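Local coordinates for TraM protein (Plasmid R64, PDB 3WZ3) that probably forms part of an inner-membrane complex of the plasmid's type IVB secretion (conjugation) system, of which this is a periplasmic fragment, at residues 112-117 against 135-140. Numbering follows the deposited sequence. Where two conformers were deposited one is given.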
ATOM      1  N   PHE A 112      -1.777  -7.658   9.671  1.00  8.61           N
ATOM      2  CA  PHE A 112      -0.617  -6.779   9.718  1.00  9.31           C
ATOM      3  C   PHE A 112      -1.033  -5.388  10.186  1.00  6.95           C
ATOM      4  O   PHE A 112      -2.223  -5.038  10.162  1.00  7.26           O
ATOM      5  CB  PHE A 112      -0.001  -6.603   8.312  1.00 10.36           C
ATOM      6  CG  PHE A 112       0.403  -7.894   7.638  1.00  9.69           C
ATOM      7  CD1 PHE A 112       1.663  -8.426   7.840  1.00 13.24           C
ATOM      8  CD2 PHE A 112      -0.475  -8.553   6.804  1.00 12.94           C
ATOM      9  CE1 PHE A 112       2.039  -9.625   7.214  1.00 15.37           C
ATOM     10  CE2 PHE A 112      -0.113  -9.738   6.181  1.00 14.75           C
ATOM     11  CZ  PHE A 112       1.146 -10.266   6.386  1.00 15.81           C
ATOM     12  N   VAL A 113      -0.050  -4.598  10.594  1.00  7.19           N
ATOM     13  CA  VAL A 113      -0.220  -3.156  10.662  1.00  6.88           C
ATOM     14  C   VAL A 113       0.767  -2.568   9.663  1.00  6.18           C
ATOM     15  O   VAL A 113       1.975  -2.769   9.782  1.00  8.20           O
ATOM     16  CB  VAL A 113       0.040  -2.582  12.082  1.00  7.26           C
ATOM     17  CG1 VAL A 113      -0.061  -1.075  12.052  1.00  8.53           C
ATOM     18  CG2 VAL A 113      -0.985  -3.142  13.068  1.00 11.90           C
ATOM     19  N   PHE A 114       0.258  -1.850   8.669  1.00  5.17           N
ATOM     20  CA  PHE A 114       1.134  -1.161   7.727  1.00  6.23           C
ATOM     21  C   PHE A 114       1.430   0.272   8.117  1.00  5.92           C
ATOM     22  O   PHE A 114       0.513   1.032   8.431  1.00  8.37           O
ATOM     23  CB  PHE A 114       0.519  -1.151   6.334  1.00  7.93           C
ATOM     24  CG  PHE A 114       0.790  -2.392   5.547  1.00  7.22           C
ATOM     25  CD1 PHE A 114       0.141  -3.576   5.845  1.00  8.93           C
ATOM     26  CD2 PHE A 114       1.708  -2.377   4.515  1.00 10.83           C
ATOM     27  CE1 PHE A 114       0.390  -4.725   5.115  1.00 10.78           C
ATOM     28  CE2 PHE A 114       1.976  -3.529   3.780  1.00 13.91           C
ATOM     29  CZ  PHE A 114       1.316  -4.706   4.087  1.00 15.38           C
ATOM     30  N   GLU A 115       2.696   0.632   8.088  1.00  5.56           N
ATOM     31  CA  GLU A 115       3.091   2.030   8.265  1.00  5.93           C
ATOM     32  C   GLU A 115       3.397   2.616   6.897  1.00  6.03           C
ATOM     33  O   GLU A 115       4.139   2.016   6.114  1.00  6.52           O
ATOM     34  CB  GLU A 115       4.297   2.150   9.188  1.00  5.43           C
ATOM     35  CG  GLU A 115       4.707   3.595   9.420  1.00  8.20           C
ATOM     36  CD  GLU A 115       5.905   3.686  10.297  1.00 10.74           C
ATOM     37  OE1 GLU A 115       6.878   4.381   9.920  1.00 12.45           O
ATOM     38  OE2 GLU A 115       5.897   3.033  11.364  1.00 12.27           O
ATOM     39  N   ILE A 116       2.816   3.774   6.621  1.00  5.52           N
ATOM     40  CA  ILE A 116       2.901   4.456   5.347  1.00  5.68           C
ATOM     41  C   ILE A 116       3.332   5.895   5.614  1.00  6.97           C
ATOM     42  O   ILE A 116       2.686   6.584   6.407  1.00  8.64           O
ATOM     43  CB  ILE A 116       1.482   4.491   4.704  1.00 10.45           C
ATOM     44  CG1 ILE A 116       0.957   3.064   4.516  1.00 15.89           C
ATOM     45  CG2 ILE A 116       1.486   5.264   3.395  1.00 15.81           C
ATOM     46  CD1 ILE A 116       1.782   2.307   3.589  1.00 14.84           C
ATOM     47  N   THR A 117       4.416   6.355   4.999  1.00  4.83           N
ATOM     48  CA  THR A 117       4.744   7.773   5.028  1.00  3.77           C
ATOM     49  C   THR A 117       4.449   8.373   3.659  1.00  4.59           C
ATOM     50  O   THR A 117       4.963   7.895   2.631  1.00  5.26           O
ATOM     51  CB  THR A 117       6.183   8.066   5.433  1.00  5.27           C
ATOM     52  OG1 THR A 117       6.394   7.652   6.792  1.00  7.92           O
ATOM     53  CG2 THR A 117       6.436   9.568   5.383  1.00  6.57           C
HETATM   54  N   MSE A 135       6.877   2.379   2.907  1.00  5.94           N
HETATM   55  CA  MSE A 135       5.844   1.410   3.288  1.00  6.26           C
HETATM   56  C   MSE A 135       6.517   0.302   4.073  1.00  7.91           C
HETATM   57  O   MSE A 135       7.502  -0.290   3.602  1.00  8.84           O
HETATM   58  CB  MSE A 135       5.160   0.803   2.066  1.00  7.25           C
HETATM   59  CG  MSE A 135       4.173  -0.280   2.430  1.00  8.63           C
HETATM   60 SE   MSE A 135       3.088  -0.889   0.896  1.00 18.04          SE
HETATM   61  CE  MSE A 135       1.645   0.403   0.937  1.00 15.77           C
ATOM     62  N   ILE A 136       6.020   0.052   5.280  1.00  8.66           N
ATOM     63  CA  ILE A 136       6.603  -0.958   6.161  1.00  9.19           C
ATOM     64  C   ILE A 136       5.487  -1.823   6.699  1.00  9.84           C
ATOM     65  O   ILE A 136       4.543  -1.319   7.304  1.00 10.55           O
ATOM     66  CB  ILE A 136       7.294  -0.335   7.373  1.00 10.15           C
ATOM     67  CG1 ILE A 136       8.439   0.582   6.938  1.00 10.91           C
ATOM     68  CG2 ILE A 136       7.806  -1.435   8.312  1.00 11.39           C
ATOM     69  CD1 ILE A 136       8.935   1.501   8.036  1.00 15.09           C
ATOM     70  N   SER A 137       5.580  -3.124   6.465  1.00 12.40           N
ATOM     71  CA  SER A 137       4.615  -4.079   6.971  1.00 16.28           C
ATOM     72  C   SER A 137       5.099  -4.626   8.299  1.00 18.51           C
ATOM     73  O   SER A 137       6.255  -5.038   8.435  1.00 27.08           O
ATOM     74  CB  SER A 137       4.447  -5.246   5.977  1.00 17.29           C
ATOM     75  OG  SER A 137       3.529  -6.228   6.471  1.00 17.63           O
ATOM     76  N   ARG A 138       4.225  -4.638   9.293  1.00 16.33           N
ATOM     77  CA  ARG A 138       4.553  -5.324  10.526  0.50 19.06           C
ATOM     78  C   ARG A 138       3.487  -6.314  10.902  1.00 19.08           C
ATOM     79  O   ARG A 138       2.302  -6.047  10.774  1.00 16.39           O
ATOM     80  CB  ARG A 138       4.753  -4.329  11.648  0.50 16.09           C
ATOM     81  CG  ARG A 138       5.958  -3.479  11.429  0.50 15.12           C
ATOM     82  CD  ARG A 138       5.907  -2.293  12.335  0.50 17.64           C
ATOM     83  NE  ARG A 138       7.132  -1.517  12.230  0.50 14.95           N
ATOM     84  CZ  ARG A 138       7.157  -0.203  12.024  0.50 14.57           C
ATOM     85  NH1 ARG A 138       6.020   0.464  11.913  0.50  9.45           N
ATOM     86  NH2 ARG A 138       8.316   0.439  11.945  0.50 11.85           N
ATOM     87  N   ASN A 139       3.926  -7.494  11.327  1.00 21.92           N
ATOM     88  CA  ASN A 139       3.011  -8.543  11.751  1.00 20.28           C
ATOM     89  C   ASN A 139       2.158  -8.077  12.913  1.00 18.03           C
ATOM     90  O   ASN A 139       2.638  -7.384  13.800  1.00 23.65           O
ATOM     91  CB  ASN A 139       3.789  -9.793  12.150  1.00 25.18           C
ATOM     92  CG  ASN A 139       4.539 -10.395  10.991  1.00 30.16           C
ATOM     93  OD1 ASN A 139       4.174 -10.191   9.833  1.00 28.51           O
ATOM     94  ND2 ASN A 139       5.594 -11.144  11.288  1.00 35.75           N
ATOM     95  N   ALA A 140       0.885  -8.456  12.887  1.00 18.98           N
ATOM     96  CA  ALA A 140      -0.051  -8.076  13.940  1.00 22.08           C
ATOM     97  C   ALA A 140      -0.646  -9.322  14.586  1.00 30.59           C
ATOM     98  O   ALA A 140      -0.349 -10.446  14.174  1.00 35.55           O
ATOM     99  CB  ALA A 140      -1.149  -7.188  13.381  1.00 18.68           C
TER
HETATM  100  O   HOH W   1       9.448   3.169  11.318  1.00 24.12           O
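Val-113 and Arg-138 form one hydrogen-bonded antiparallel pair, Glu-115 and Ile-136 the next, and their four backbone bonds fix the register of strands 110-120 and 130-139. The Glu-115 N to Ile-136 O bond measures 2.8 Å and its return, Ile-136 N to Glu-115 O, is equally short. At the other pair Arg-138 N reaches Val-113 O over 3.0 Å.

Charge links the same four-residue face diagonally, in the conformer given of the two deposited for Arg-138. Glu-115 CG stands anti to its backbone N (chi1 -178°) and the chain runs on extended, carrying OE2 to 2.6 Å from Arg-138 NH1 in a salt bridge with an almost straight N-H...O angle of 172°. The carboxylate is met from above its plane, whereas OE2 lies within the guanidinium plane; the two groups are turned 54° apart. In this same conformer one water completes a ring by donating to Glu-115 OE1 and accepting from Arg-138 NH2, while Ile-136 CG2 sits over the centre of a guanidinium face. Gln-93 NE2 gives OE2 a second bond.

Apolar and aromatic contacts occupy the reverse face. Ser-137 CB makes a CH-pi contact over the Phe-114 ring, 4.0 Å from its centroid, and Met-135 CG, of a selenomethionine, meets that ring's edge at CD2 (3.8 Å). Ile-116 CD1 presses tightly on Met-135 CE at 3.3 Å.

This is the last hairpin of a four-stranded antiparallel sheet, in a protein whose sequence family is placed in the NTF2 clan. Strand 130-139 is outermost within the chain; strand 88-101 flanks strand 110-120 on its other side, bonding through Val-96, Tyr-94 and Phe-92. Helix 7-22 packs on the Phe-114 and Met-135 face, with Leu-18 touching both and Phe-22 meeting the Phe-114 ring.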